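Local coordinates for phosphatidylglycerol lysyltransferase C-terminal domain-containing protein (Bacteroides thetaiotaomicron, PDB 2HQY) that is of unknown function but binds coenzyme A and is probably an acyl- or aminoacyltransferase of the acetyltransferase clan, related to phosphatidylglycerol lysyltransferases, at residues D170-W175 / N189-L194; H199-L204 / F220-P225; H234-D239 / G244-I249. All blocks are in the same frame, centred on the assembly; numbering follows the deposited sequence.

Interaction 1: D170-W175 / N189-L194. With COA (coenzyme A), chain C.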
loop_
_atom_site.group_PDB
_atom_site.type_symbol
_atom_site.label_atom_id
_atom_site.label_comp_id
_atom_site.label_asym_id
_atom_site.label_seq_id
_atom_site.Cartn_x
_atom_site.Cartn_y
_atom_site.Cartn_z
ATOM N N ASP A 170 -15.515 11.787 8.737
ATOM C CA ASP A 170 -16.602 11.430 9.684
ATOM C C ASP A 170 -17.787 10.837 8.925
ATOM O O ASP A 170 -18.313 9.800 9.353
ATOM C CB ASP A 170 -17.031 12.657 10.512
ATOM C CG ASP A 170 -15.981 13.073 11.556
ATOM O OD1 ASP A 170 -15.007 12.343 11.797
ATOM O OD2 ASP A 170 -16.144 14.153 12.147
ATOM N N LEU A 171 -18.169 11.446 7.783
ATOM C CA LEU A 171 -19.270 10.918 6.973
ATOM C C LEU A 171 -18.903 9.535 6.434
ATOM O O LEU A 171 -19.730 8.602 6.458
ATOM C CB LEU A 171 -19.629 11.862 5.827
ATOM C CG LEU A 171 -20.841 11.393 5.017
ATOM C CD1 LEU A 171 -22.074 11.408 5.898
ATOM C CD2 LEU A 171 -21.016 12.263 3.789
ATOM N N GLU A 172 -17.672 9.405 5.945
ATOM C CA GLU A 172 -17.218 8.099 5.446
ATOM C C GLU A 172 -17.318 7.013 6.554
ATOM O O GLU A 172 -17.724 5.860 6.273
ATOM C CB GLU A 172 -15.795 8.175 4.845
ATOM C CG GLU A 172 -15.138 6.771 4.613
ATOM C CD GLU A 172 -15.722 5.958 3.455
ATOM O OE1 GLU A 172 -16.752 6.352 2.862
ATOM O OE2 GLU A 172 -15.136 4.893 3.121
ATOM N N ALA A 173 -16.915 7.359 7.777
ATOM C CA ALA A 173 -16.945 6.396 8.900
ATOM C C ALA A 173 -18.396 5.980 9.187
ATOM O O ALA A 173 -18.674 4.814 9.442
ATOM C CB ALA A 173 -16.291 7.001 10.145
ATOM N N GLU A 174 -19.326 6.924 9.084
ATOM C CA GLU A 174 -20.733 6.601 9.297
ATOM C C GLU A 174 -21.248 5.721 8.178
ATOM O O GLU A 174 -21.952 4.747 8.430
ATOM C CB GLU A 174 -21.588 7.865 9.369
ATOM C CG GLU A 174 -21.298 8.690 10.624
ATOM C CD GLU A 174 -22.387 9.726 10.913
ATOM O OE1 GLU A 174 -23.545 9.560 10.427
ATOM O OE2 GLU A 174 -22.080 10.708 11.635
ATOM N N TRP A 175 -20.890 6.073 6.946
ATOM C CA TRP A 175 -21.334 5.327 5.762
ATOM C C TRP A 175 -20.804 3.894 5.810
ATOM O O TRP A 175 -21.515 2.933 5.478
ATOM C CB TRP A 175 -20.831 6.051 4.496
ATOM C CG TRP A 175 -21.428 5.531 3.234
ATOM C CD1 TRP A 175 -22.525 6.017 2.572
ATOM C CD2 TRP A 175 -20.952 4.422 2.468
ATOM N NE1 TRP A 175 -22.766 5.263 1.436
ATOM C CE2 TRP A 175 -21.817 4.280 1.353
ATOM C CE3 TRP A 175 -19.882 3.525 2.620
ATOM C CZ2 TRP A 175 -21.639 3.281 0.379
ATOM C CZ3 TRP A 175 -19.706 2.515 1.660
ATOM C CH2 TRP A 175 -20.591 2.409 0.547
ATOM N N ASN A 189 -11.920 -1.918 0.494
ATOM C CA ASN A 189 -10.835 -1.426 -0.345
ATOM C C ASN A 189 -11.081 0.029 -0.748
ATOM O O ASN A 189 -10.162 0.848 -0.738
ATOM C CB ASN A 189 -10.687 -2.323 -1.589
ATOM C CG ASN A 189 -9.998 -3.651 -1.259
ATOM O OD1 ASN A 189 -9.331 -3.763 -0.239
ATOM N ND2 ASN A 189 -10.125 -4.634 -2.142
ATOM N N GLU A 190 -12.326 0.364 -1.094
ATOM C CA GLU A 190 -12.617 1.754 -1.453
ATOM C C GLU A 190 -12.277 2.673 -0.289
ATOM O O GLU A 190 -11.713 3.745 -0.524
ATOM C CB GLU A 190 -14.107 1.965 -1.785
ATOM C CG GLU A 190 -14.308 3.336 -2.359
ATOM C CD GLU A 190 -15.735 3.883 -2.241
ATOM O OE1 GLU A 190 -16.496 3.468 -1.334
ATOM O OE2 GLU A 190 -16.068 4.782 -3.068
ATOM N N ARG A 191 -12.644 2.260 0.926
ATOM C CA ARG A 191 -12.345 3.057 2.127
ATOM C C ARG A 191 -10.845 3.364 2.227
ATOM O O ARG A 191 -10.477 4.492 2.544
ATOM C CB ARG A 191 -12.790 2.362 3.408
ATOM C CG ARG A 191 -12.367 3.165 4.656
ATOM C CD ARG A 191 -13.066 2.661 5.929
ATOM N NE ARG A 191 -12.823 1.226 6.104
ATOM C CZ ARG A 191 -13.449 0.462 7.006
ATOM N NH1 ARG A 191 -14.339 1.000 7.845
ATOM N NH2 ARG A 191 -13.177 -0.840 7.059
ATOM N N ARG A 192 -9.992 2.362 2.001
ATOM C CA ARG A 192 -8.520 2.597 2.050
ATOM C C ARG A 192 -8.088 3.676 1.043
ATOM O O ARG A 192 -7.276 4.564 1.365
ATOM C CB ARG A 192 -7.759 1.288 1.788
ATOM C CG ARG A 192 -7.890 0.261 2.933
ATOM C CD ARG A 192 -7.256 0.781 4.264
ATOM N NE ARG A 192 -5.948 1.395 4.028
ATOM C CZ ARG A 192 -4.803 0.750 3.785
ATOM N NH1 ARG A 192 -4.738 -0.600 3.778
ATOM N NH2 ARG A 192 -3.703 1.479 3.569
ATOM N N ALA A 193 -8.628 3.602 -0.170
ATOM C CA ALA A 193 -8.278 4.580 -1.213
ATOM C C ALA A 193 -8.831 5.968 -0.888
ATOM O O ALA A 193 -8.135 6.976 -1.044
ATOM C CB ALA A 193 -8.772 4.104 -2.566
ATOM N N LEU A 194 -10.056 6.007 -0.379
ATOM C CA LEU A 194 -10.709 7.286 -0.080
ATOM C C LEU A 194 -9.968 8.018 1.043
ATOM O O LEU A 194 -9.723 9.217 0.968
ATOM C CB LEU A 194 -12.168 6.985 0.307
ATOM C CG LEU A 194 -13.161 8.107 0.515
ATOM C CD1 LEU A 194 -14.599 7.503 0.349
ATOM C CD2 LEU A 194 -12.943 8.663 1.931
HETATM N N1A COA C . -17.691 1.184 -4.268
HETATM C C2A COA C . -18.367 2.276 -3.857
HETATM N N3A COA C . -19.655 2.201 -3.495
HETATM C C4A COA C . -20.312 1.006 -3.533
HETATM C C5A COA C . -19.640 -0.138 -3.951
HETATM C C6A COA C . -18.292 -0.030 -4.322
HETATM N N6A COA C . -17.566 -1.100 -4.735
HETATM N N7A COA C . -20.538 -1.156 -3.883
HETATM C C8A COA C . -21.718 -0.661 -3.433
HETATM N N9A COA C . -21.581 0.660 -3.246
HETATM C C1B COA C . -22.597 1.603 -2.697
HETATM C C2B COA C . -23.825 2.012 -3.502
HETATM O O2B COA C . -23.556 3.172 -4.286
HETATM C C3B COA C . -24.775 2.371 -2.370
HETATM O O3B COA C . -24.514 3.688 -1.873
HETATM P P3B COA C . -25.663 4.538 -1.127
HETATM O O7A COA C . -26.530 5.011 -2.292
HETATM O O8A COA C . -24.915 5.614 -0.350
HETATM O O9A COA C . -26.406 3.580 -0.222
HETATM C C4B COA C . -24.451 1.400 -1.246
HETATM O O4B COA C . -23.090 1.018 -1.472
HETATM C C5B COA C . -25.381 0.181 -1.239
HETATM O O5B COA C . -25.941 0.013 -2.551
HETATM P P1A COA C . -26.174 -1.398 -3.320
HETATM O O1A COA C . -26.275 -1.095 -4.800
HETATM O O2A COA C . -25.180 -2.452 -2.850
HETATM O O3A COA C . -27.660 -1.763 -2.797
HETATM O O4A COA C . -29.384 -2.268 -1.013
HETATM O O5A COA C . -26.835 -2.608 -0.509
HETATM O O HOH W 1 -15.937 3.043 1.374
#
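Glu172 meets both Arg191 and Leu194 with its carboxylate, which lies against hydrocarbon. OE2 touches Arg191 CB at 3.5 Å, beside the base of a side chain whose guanidinium plane is turned nearly perpendicular to the carboxylate; the arginine head group pairs with Asp182 and makes no salt bridge with Glu172. The other oxygen, Glu172 OE1, approaches Leu194 CD1 to 3.5 Å, the two side chains coming from opposite directions. The Glu172 chain bends at its second torsion (chi2 72°), which sets the direction of the carboxylate, with OE1 at Leu194 and OE2 at Arg191; Leu194 CD2 lies against CB and CG of the glutamate.

The two segments form part of an antiparallel helical hairpin built from helices 165-179 and 185-199. The axes of segments 170-175 and 189-194 approach to 11.6 Å, their directions 175° apart, a separation that side chains and solvent must span.

The polar link is through water: one molecule lies 2.7 Å from Glu172 OE2 and 2.8 Å from Glu190 OE1. This puts a shared partner between two acidic groups, and Glu190 OE1 also forms a salt bridge with Lys237.

At the same end of the hairpin both helices reach coenzyme A. Trp175 NE1 donates a nearly straight bond (177°) to O8A of the 3'-phosphate at 2.8 Å, the oxygen lying at the indole edge near the ring plane. Farther round the ring, Trp175 CZ2 comes within 3.3 Å of the ribose oxygen O4B. From the opposing helix, Glu190 OE1 approaches adenine carbon C2A to 3.4 Å.

Interaction 2: H199-L204 / F220-P225; sequences HNFEAL and FTFGMP
Phe201 drives its ring edge toward the face of Phe222, an offset edge-to-face pair that packs the short, weakly bonded helix at 201-204 against strand 216-227 of an antiparallel sheet region. The ring centroids are 5.7 Å apart and the planes stand at 88°. Within this pair the nearest atoms are Phe201 CE1 and Phe222 CB, 3.6 Å apart, and Phe222 CB lies near the plane of the Phe201 ring. With CG between the backbone N and the carbonyl carbon, the first torsion of Phe222 (chi1 62°) helps direct its ring from the strand toward Phe201. Further along the strand, the thioether end of Met224 presses on the backbone of Leu204: CE is 3.1 Å and SD 3.2 Å from Leu204 O. The packing is tight, and this buried carbonyl oxygen has no hydrogen-bonding partner.

A second shell packs round both aromatic rings. Phe201 also rests on Ile165 and Leu206, whereas Phe222 is packed by Ala197 and Leu198 of helix 185-199 and by Val235 of the adjacent strand. His234 and Val235 both face Phe222 and bond to its backbone, a classic beta bulge, and Gly223 bonds to Thr207, holding the strand between its two neighbours. Just before the short helix, Asn200 OD1 bonds to Gln44 of the second subunit. Within the strand itself, Phe222 CE2 lies in the plane of the Phe220 ring at its edge, 4.0 Å from Phe220 CE1.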
loop_
_atom_site.group_PDB
_atom_site.type_symbol
_atom_site.label_atom_id
_atom_site.label_comp_id
_atom_site.label_asym_id
_atom_site.label_seq_id
_atom_site.Cartn_x
_atom_site.Cartn_y
_atom_site.Cartn_z
ATOM N N HIS A 199 -6.479 12.239 3.279
ATOM C CA HIS A 199 -5.286 12.577 4.049
ATOM C C HIS A 199 -4.222 13.335 3.208
ATOM O O HIS A 199 -3.426 14.111 3.748
ATOM C CB HIS A 199 -4.596 11.311 4.547
ATOM C CG HIS A 199 -5.282 10.578 5.668
ATOM N ND1 HIS A 199 -5.080 9.245 5.985
ATOM C CD2 HIS A 199 -6.274 11.007 6.485
ATOM C CE1 HIS A 199 -5.879 8.907 6.985
ATOM N NE2 HIS A 199 -6.614 9.958 7.303
ATOM N N ASN A 200 -4.168 13.052 1.916
ATOM C CA ASN A 200 -3.176 13.661 1.029
ATOM C C ASN A 200 -3.806 14.574 -0.039
ATOM O O ASN A 200 -3.269 14.751 -1.126
ATOM C CB ASN A 200 -2.369 12.535 0.396
ATOM C CG ASN A 200 -1.611 11.739 1.451
ATOM O OD1 ASN A 200 -0.637 12.248 2.042
ATOM N ND2 ASN A 200 -2.065 10.517 1.721
ATOM N N PHE A 201 -4.917 15.194 0.313
ATOM C CA PHE A 201 -5.792 15.847 -0.657
ATOM C C PHE A 201 -5.075 16.907 -1.512
ATOM O O PHE A 201 -5.166 16.893 -2.743
ATOM C CB PHE A 201 -6.943 16.518 0.118
ATOM C CG PHE A 201 -8.151 16.806 -0.717
ATOM C CD1 PHE A 201 -9.070 15.782 -1.014
ATOM C CD2 PHE A 201 -8.409 18.106 -1.172
ATOM C CE1 PHE A 201 -10.260 16.037 -1.746
ATOM C CE2 PHE A 201 -9.595 18.385 -1.930
ATOM C CZ PHE A 201 -10.520 17.348 -2.224
ATOM N N GLU A 202 -4.367 17.813 -0.852
ATOM C CA GLU A 202 -3.710 18.906 -1.563
ATOM C C GLU A 202 -2.528 18.434 -2.383
ATOM O O GLU A 202 -2.349 18.871 -3.533
ATOM C CB GLU A 202 -3.305 20.009 -0.589
ATOM C CG GLU A 202 -4.553 20.739 -0.132
ATOM C CD GLU A 202 -4.275 22.065 0.549
ATOM O OE1 GLU A 202 -3.253 22.186 1.278
ATOM O OE2 GLU A 202 -5.105 22.987 0.366
ATOM N N ALA A 203 -1.725 17.530 -1.821
ATOM C CA ALA A 203 -0.562 17.006 -2.545
ATOM C C ALA A 203 -0.980 16.320 -3.849
ATOM O O ALA A 203 -0.273 16.402 -4.841
ATOM C CB ALA A 203 0.223 16.030 -1.687
ATOM N N LEU A 204 -2.094 15.600 -3.803
ATOM C CA LEU A 204 -2.598 14.876 -4.985
ATOM C C LEU A 204 -3.138 15.795 -6.085
ATOM O O LEU A 204 -3.142 15.399 -7.258
ATOM C CB LEU A 204 -3.664 13.884 -4.583
ATOM C CG LEU A 204 -3.169 12.702 -3.764
ATOM C CD1 LEU A 204 -4.408 11.980 -3.173
ATOM C CD2 LEU A 204 -2.303 11.733 -4.652
ATOM N N PHE A 220 -20.321 14.325 0.386
ATOM C CA PHE A 220 -19.102 14.947 -0.163
ATOM C C PHE A 220 -18.692 14.226 -1.443
ATOM O O PHE A 220 -19.149 13.091 -1.718
ATOM C CB PHE A 220 -17.957 14.987 0.870
ATOM C CG PHE A 220 -17.342 13.638 1.148
ATOM C CD1 PHE A 220 -16.247 13.192 0.393
ATOM C CD2 PHE A 220 -17.868 12.819 2.163
ATOM C CE1 PHE A 220 -15.677 11.922 0.621
ATOM C CE2 PHE A 220 -17.291 11.557 2.415
ATOM C CZ PHE A 220 -16.195 11.113 1.620
ATOM N N THR A 221 -17.834 14.874 -2.215
ATOM C CA THR A 221 -17.381 14.335 -3.507
ATOM C C THR A 221 -16.045 14.943 -3.800
ATOM O O THR A 221 -15.782 16.066 -3.345
ATOM C CB THR A 221 -18.424 14.649 -4.643
ATOM O OG1 THR A 221 -18.061 13.974 -5.848
ATOM C CG2 THR A 221 -18.565 16.152 -4.914
ATOM N N PHE A 222 -15.189 14.223 -4.533
ATOM C CA PHE A 222 -13.934 14.801 -4.977
ATOM C C PHE A 222 -13.450 14.124 -6.256
ATOM O O PHE A 222 -13.947 13.026 -6.650
ATOM C CB PHE A 222 -12.860 14.790 -3.864
ATOM C CG PHE A 222 -12.459 13.426 -3.358
ATOM C CD1 PHE A 222 -11.663 12.572 -4.152
ATOM C CD2 PHE A 222 -12.746 13.059 -2.041
ATOM C CE1 PHE A 222 -11.220 11.333 -3.643
ATOM C CE2 PHE A 222 -12.323 11.825 -1.528
ATOM C CZ PHE A 222 -11.541 10.971 -2.325
ATOM N N GLY A 223 -12.518 14.799 -6.922
ATOM C CA GLY A 223 -11.929 14.293 -8.148
ATOM C C GLY A 223 -10.849 15.225 -8.621
ATOM O O GLY A 223 -10.474 16.174 -7.928
ATOM N N MET A 224 -10.311 14.920 -9.794
ATOM C CA MET A 224 -9.327 15.804 -10.411
ATOM C C MET A 224 -9.229 15.505 -11.893
ATOM O O MET A 224 -9.809 14.534 -12.372
ATOM C CB MET A 224 -7.933 15.658 -9.714
ATOM C CG MET A 224 -7.178 14.266 -9.880
ATOM S SD MET A 224 -5.579 14.207 -9.005
ATOM C CE MET A 224 -4.596 15.347 -10.013
ATOM N N PRO A 225 -8.473 16.322 -12.642
ATOM C CA PRO A 225 -8.332 16.050 -14.081
ATOM C C PRO A 225 -7.695 14.682 -14.369
ATOM O O PRO A 225 -6.826 14.211 -13.604
ATOM C CB PRO A 225 -7.400 17.192 -14.555
ATOM C CG PRO A 225 -7.691 18.295 -13.567
ATOM C CD PRO A 225 -7.755 17.544 -12.256
#

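Interaction 3: H234-D239 / G244-I249; sequences HVEKAD and GAYAMI. With COA (coenzyme A), chain C.
In the beta-alpha-beta unit of strand 230-238, helix 245-256 and strand 263-265, Ala238 and Tyr246 join the first strand to the helix at the coenzyme A site. The Ala238 methyl makes a CH-pi contact over the centre of the tyrosine ring, CB lying 3.5 Å from the centroid and 9° off the normal. Tyr246 CG is anti to the carbonyl carbon (chi1 -83°), and the ring reaches across the strand, far enough for OH to accept a weak bond from Ala238 N at 3.1 Å. The hydroxyl also donates to the 3'-phosphate; the modelled separation of Tyr246 OH and coenzyme A O8A, 2.4 Å, is very short and its exact value doubtful. A water 2.8 Å from Tyr246 OH links it to coenzyme A O3B. A phenylalanine here would probably leave the phosphate O8A and Ala238 N each without this partner. Glu236 crosses the ring obliquely, its OE2 3.5 Å from Tyr246 CD2 and salt-bridged to Arg266, while Glu236 CG packs 3.9 Å from Ile249 CG2. Such strand-to-helix packing beside the cofactor is consistent with the acetyltransferase-clan fold and its beta-alpha-beta crossover.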
loop_
_atom_site.group_PDB
_atom_site.type_symbol
_atom_site.label_atom_id
_atom_site.label_comp_id
_atom_site.label_asym_id
_atom_site.label_seq_id
_atom_site.Cartn_x
_atom_site.Cartn_y
_atom_site.Cartn_z
ATOM N N HIS A 234 -13.989 10.892 -8.500
ATOM C CA HIS A 234 -13.508 9.605 -7.939
ATOM C C HIS A 234 -14.390 9.046 -6.832
ATOM O O HIS A 234 -14.461 7.828 -6.642
ATOM C CB HIS A 234 -12.051 9.708 -7.443
ATOM C CG HIS A 234 -11.102 10.223 -8.484
ATOM N ND1 HIS A 234 -11.305 10.005 -9.834
ATOM C CD2 HIS A 234 -9.970 10.963 -8.387
ATOM C CE1 HIS A 234 -10.351 10.618 -10.520
ATOM N NE2 HIS A 234 -9.522 11.193 -9.664
ATOM N N VAL A 235 -15.011 9.933 -6.061
ATOM C CA VAL A 235 -15.770 9.530 -4.874
ATOM C C VAL A 235 -17.000 10.414 -4.813
ATOM O O VAL A 235 -16.914 11.621 -5.086
ATOM C CB VAL A 235 -14.902 9.737 -3.550
ATOM C CG1 VAL A 235 -15.728 9.705 -2.281
ATOM C CG2 VAL A 235 -13.755 8.652 -3.441
ATOM N N GLU A 236 -18.130 9.804 -4.461
ATOM C CA GLU A 236 -19.320 10.539 -4.073
ATOM C C GLU A 236 -20.042 9.752 -2.984
ATOM O O GLU A 236 -20.402 8.584 -3.195
ATOM C CB GLU A 236 -20.212 10.734 -5.311
ATOM C CG GLU A 236 -21.287 11.783 -5.178
ATOM C CD GLU A 236 -22.109 11.883 -6.462
ATOM O OE1 GLU A 236 -21.956 12.892 -7.189
ATOM O OE2 GLU A 236 -22.858 10.920 -6.766
ATOM N N LYS A 237 -20.226 10.354 -1.806
ATOM C CA LYS A 237 -20.862 9.687 -0.664
ATOM C C LYS A 237 -21.916 10.589 -0.094
ATOM O O LYS A 237 -21.712 11.800 0.002
ATOM C CB LYS A 237 -19.874 9.398 0.477
ATOM C CG LYS A 237 -18.756 8.441 0.164
ATOM C CD LYS A 237 -19.284 7.048 0.007
ATOM C CE LYS A 237 -18.132 6.100 -0.169
ATOM N NZ LYS A 237 -18.686 4.775 -0.474
ATOM N N ALA A 238 -23.044 10.001 0.306
ATOM C CA ALA A 238 -24.110 10.767 0.922
ATOM C C ALA A 238 -24.772 9.977 2.046
ATOM O O ALA A 238 -24.761 8.728 2.042
ATOM C CB ALA A 238 -25.134 11.233 -0.134
ATOM N N ASP A 239 -25.256 10.721 3.043
ATOM C CA ASP A 239 -26.107 10.180 4.107
ATOM C C ASP A 239 -27.408 9.753 3.416
ATOM O O ASP A 239 -28.087 10.557 2.763
ATOM C CB ASP A 239 -26.349 11.271 5.169
ATOM C CG ASP A 239 -27.227 10.815 6.323
ATOM O OD1 ASP A 239 -27.940 9.793 6.223
ATOM O OD2 ASP A 239 -27.231 11.532 7.345
ATOM N N GLY A 244 -32.220 13.228 -2.203
ATOM C CA GLY A 244 -31.767 14.231 -3.188
ATOM C C GLY A 244 -30.342 14.711 -2.982
ATOM O O GLY A 244 -29.815 15.528 -3.762
ATOM N N ALA A 245 -29.706 14.237 -1.919
ATOM C CA ALA A 245 -28.352 14.683 -1.642
ATOM C C ALA A 245 -27.357 14.255 -2.724
ATOM O O ALA A 245 -26.505 15.043 -3.089
ATOM C CB ALA A 245 -27.880 14.227 -0.261
ATOM N N TYR A 246 -27.450 13.024 -3.224
ATOM C CA TYR A 246 -26.567 12.615 -4.338
ATOM C C TYR A 246 -26.768 13.500 -5.571
ATOM O O TYR A 246 -25.787 13.951 -6.190
ATOM C CB TYR A 246 -26.762 11.137 -4.712
ATOM C CG TYR A 246 -25.985 10.174 -3.826
ATOM C CD1 TYR A 246 -26.647 9.288 -2.966
ATOM C CD2 TYR A 246 -24.575 10.154 -3.847
ATOM C CE1 TYR A 246 -25.921 8.377 -2.156
ATOM C CE2 TYR A 246 -23.842 9.269 -3.034
ATOM C CZ TYR A 246 -24.518 8.384 -2.193
ATOM O OH TYR A 246 -23.797 7.509 -1.387
ATOM N N ALA A 247 -28.029 13.774 -5.919
ATOM C CA ALA A 247 -28.308 14.654 -7.077
ATOM C C ALA A 247 -27.736 16.063 -6.879
ATOM O O ALA A 247 -27.124 16.629 -7.804
ATOM C CB ALA A 247 -29.836 14.742 -7.377
ATOM N N MET A 248 -27.967 16.646 -5.701
ATOM C CA MET A 248 -27.538 18.036 -5.463
ATOM C C MET A 248 -26.003 18.179 -5.446
ATOM O O MET A 248 -25.468 19.144 -6.024
ATOM C CB MET A 248 -28.134 18.624 -4.185
ATOM C CG MET A 248 -27.680 20.097 -3.967
ATOM S SD MET A 248 -28.157 21.157 -5.422
ATOM C CE MET A 248 -29.726 21.133 -4.884
ATOM N N ILE A 249 -25.304 17.247 -4.802
ATOM C CA ILE A 249 -23.833 17.361 -4.734
ATOM C C ILE A 249 -23.174 17.175 -6.097
ATOM O O ILE A 249 -22.211 17.872 -6.437
ATOM C CB ILE A 249 -23.166 16.495 -3.637
ATOM C CG1 ILE A 249 -21.748 17.055 -3.388
ATOM C CG2 ILE A 249 -23.186 14.981 -3.991
ATOM C CD1 ILE A 249 -21.208 16.846 -2.050
HETATM N N1A COA C . -17.691 1.184 -4.268
HETATM C C2A COA C . -18.367 2.276 -3.857
HETATM N N3A COA C . -19.655 2.201 -3.495
HETATM C C4A COA C . -20.312 1.006 -3.533
HETATM C C5A COA C . -19.640 -0.138 -3.951
HETATM C C6A COA C . -18.292 -0.030 -4.322
HETATM N N6A COA C . -17.566 -1.100 -4.735
HETATM N N7A COA C . -20.538 -1.156 -3.883
HETATM C C8A COA C . -21.718 -0.661 -3.433
HETATM N N9A COA C . -21.581 0.660 -3.246
HETATM C C1B COA C . -22.597 1.603 -2.697
HETATM C C2B COA C . -23.825 2.012 -3.502
HETATM O O2B COA C . -23.556 3.172 -4.286
HETATM C C3B COA C . -24.775 2.371 -2.370
HETATM O O3B COA C . -24.514 3.688 -1.873
HETATM P P3B COA C . -25.663 4.538 -1.127
HETATM O O7A COA C . -26.530 5.011 -2.292
HETATM O O8A COA C . -24.915 5.614 -0.350
HETATM O O9A COA C . -26.406 3.580 -0.222
HETATM C C4B COA C . -24.451 1.400 -1.246
HETATM O O4B COA C . -23.090 1.018 -1.472
HETATM C C5B COA C . -25.381 0.181 -1.239
HETATM O O5B COA C . -25.941 0.013 -2.551
HETATM P P1A COA C . -26.174 -1.398 -3.320
HETATM O O1A COA C . -26.275 -1.095 -4.800
HETATM O O2A COA C . -25.180 -2.452 -2.850
HETATM O O3A COA C . -27.660 -1.763 -2.797
HETATM O O4A COA C . -29.384 -2.268 -1.013
HETATM O O5A COA C . -26.835 -2.608 -0.509
HETATM O O HOH W 2 -25.083 11.593 -8.256
HETATM O O HOH W 3 -22.475 5.876 -3.263
#

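How the interactions relate
The three contacts follow one another along the chain, neither nesting nor crossing. Interaction 1 closes the connection between helices 165-179 and 185-199. The second of these leads directly into interaction 2, which closes the excursion through strand 207-213 into strand 216-227. After the next hairpin, interaction 3 closes the short loop from strand 230-238 to helix 245-256. Phe220 joins the first two contacts by packing on Leu171 and Leu194. Neighbouring strands connect interactions 2 and 3, with Ile249 also packed against Phe220 and Thr221. Lys237 pairs with Glu190 and lies against Trp175, joining interactions 1 and 3, and both contacts touch the bound coenzyme A.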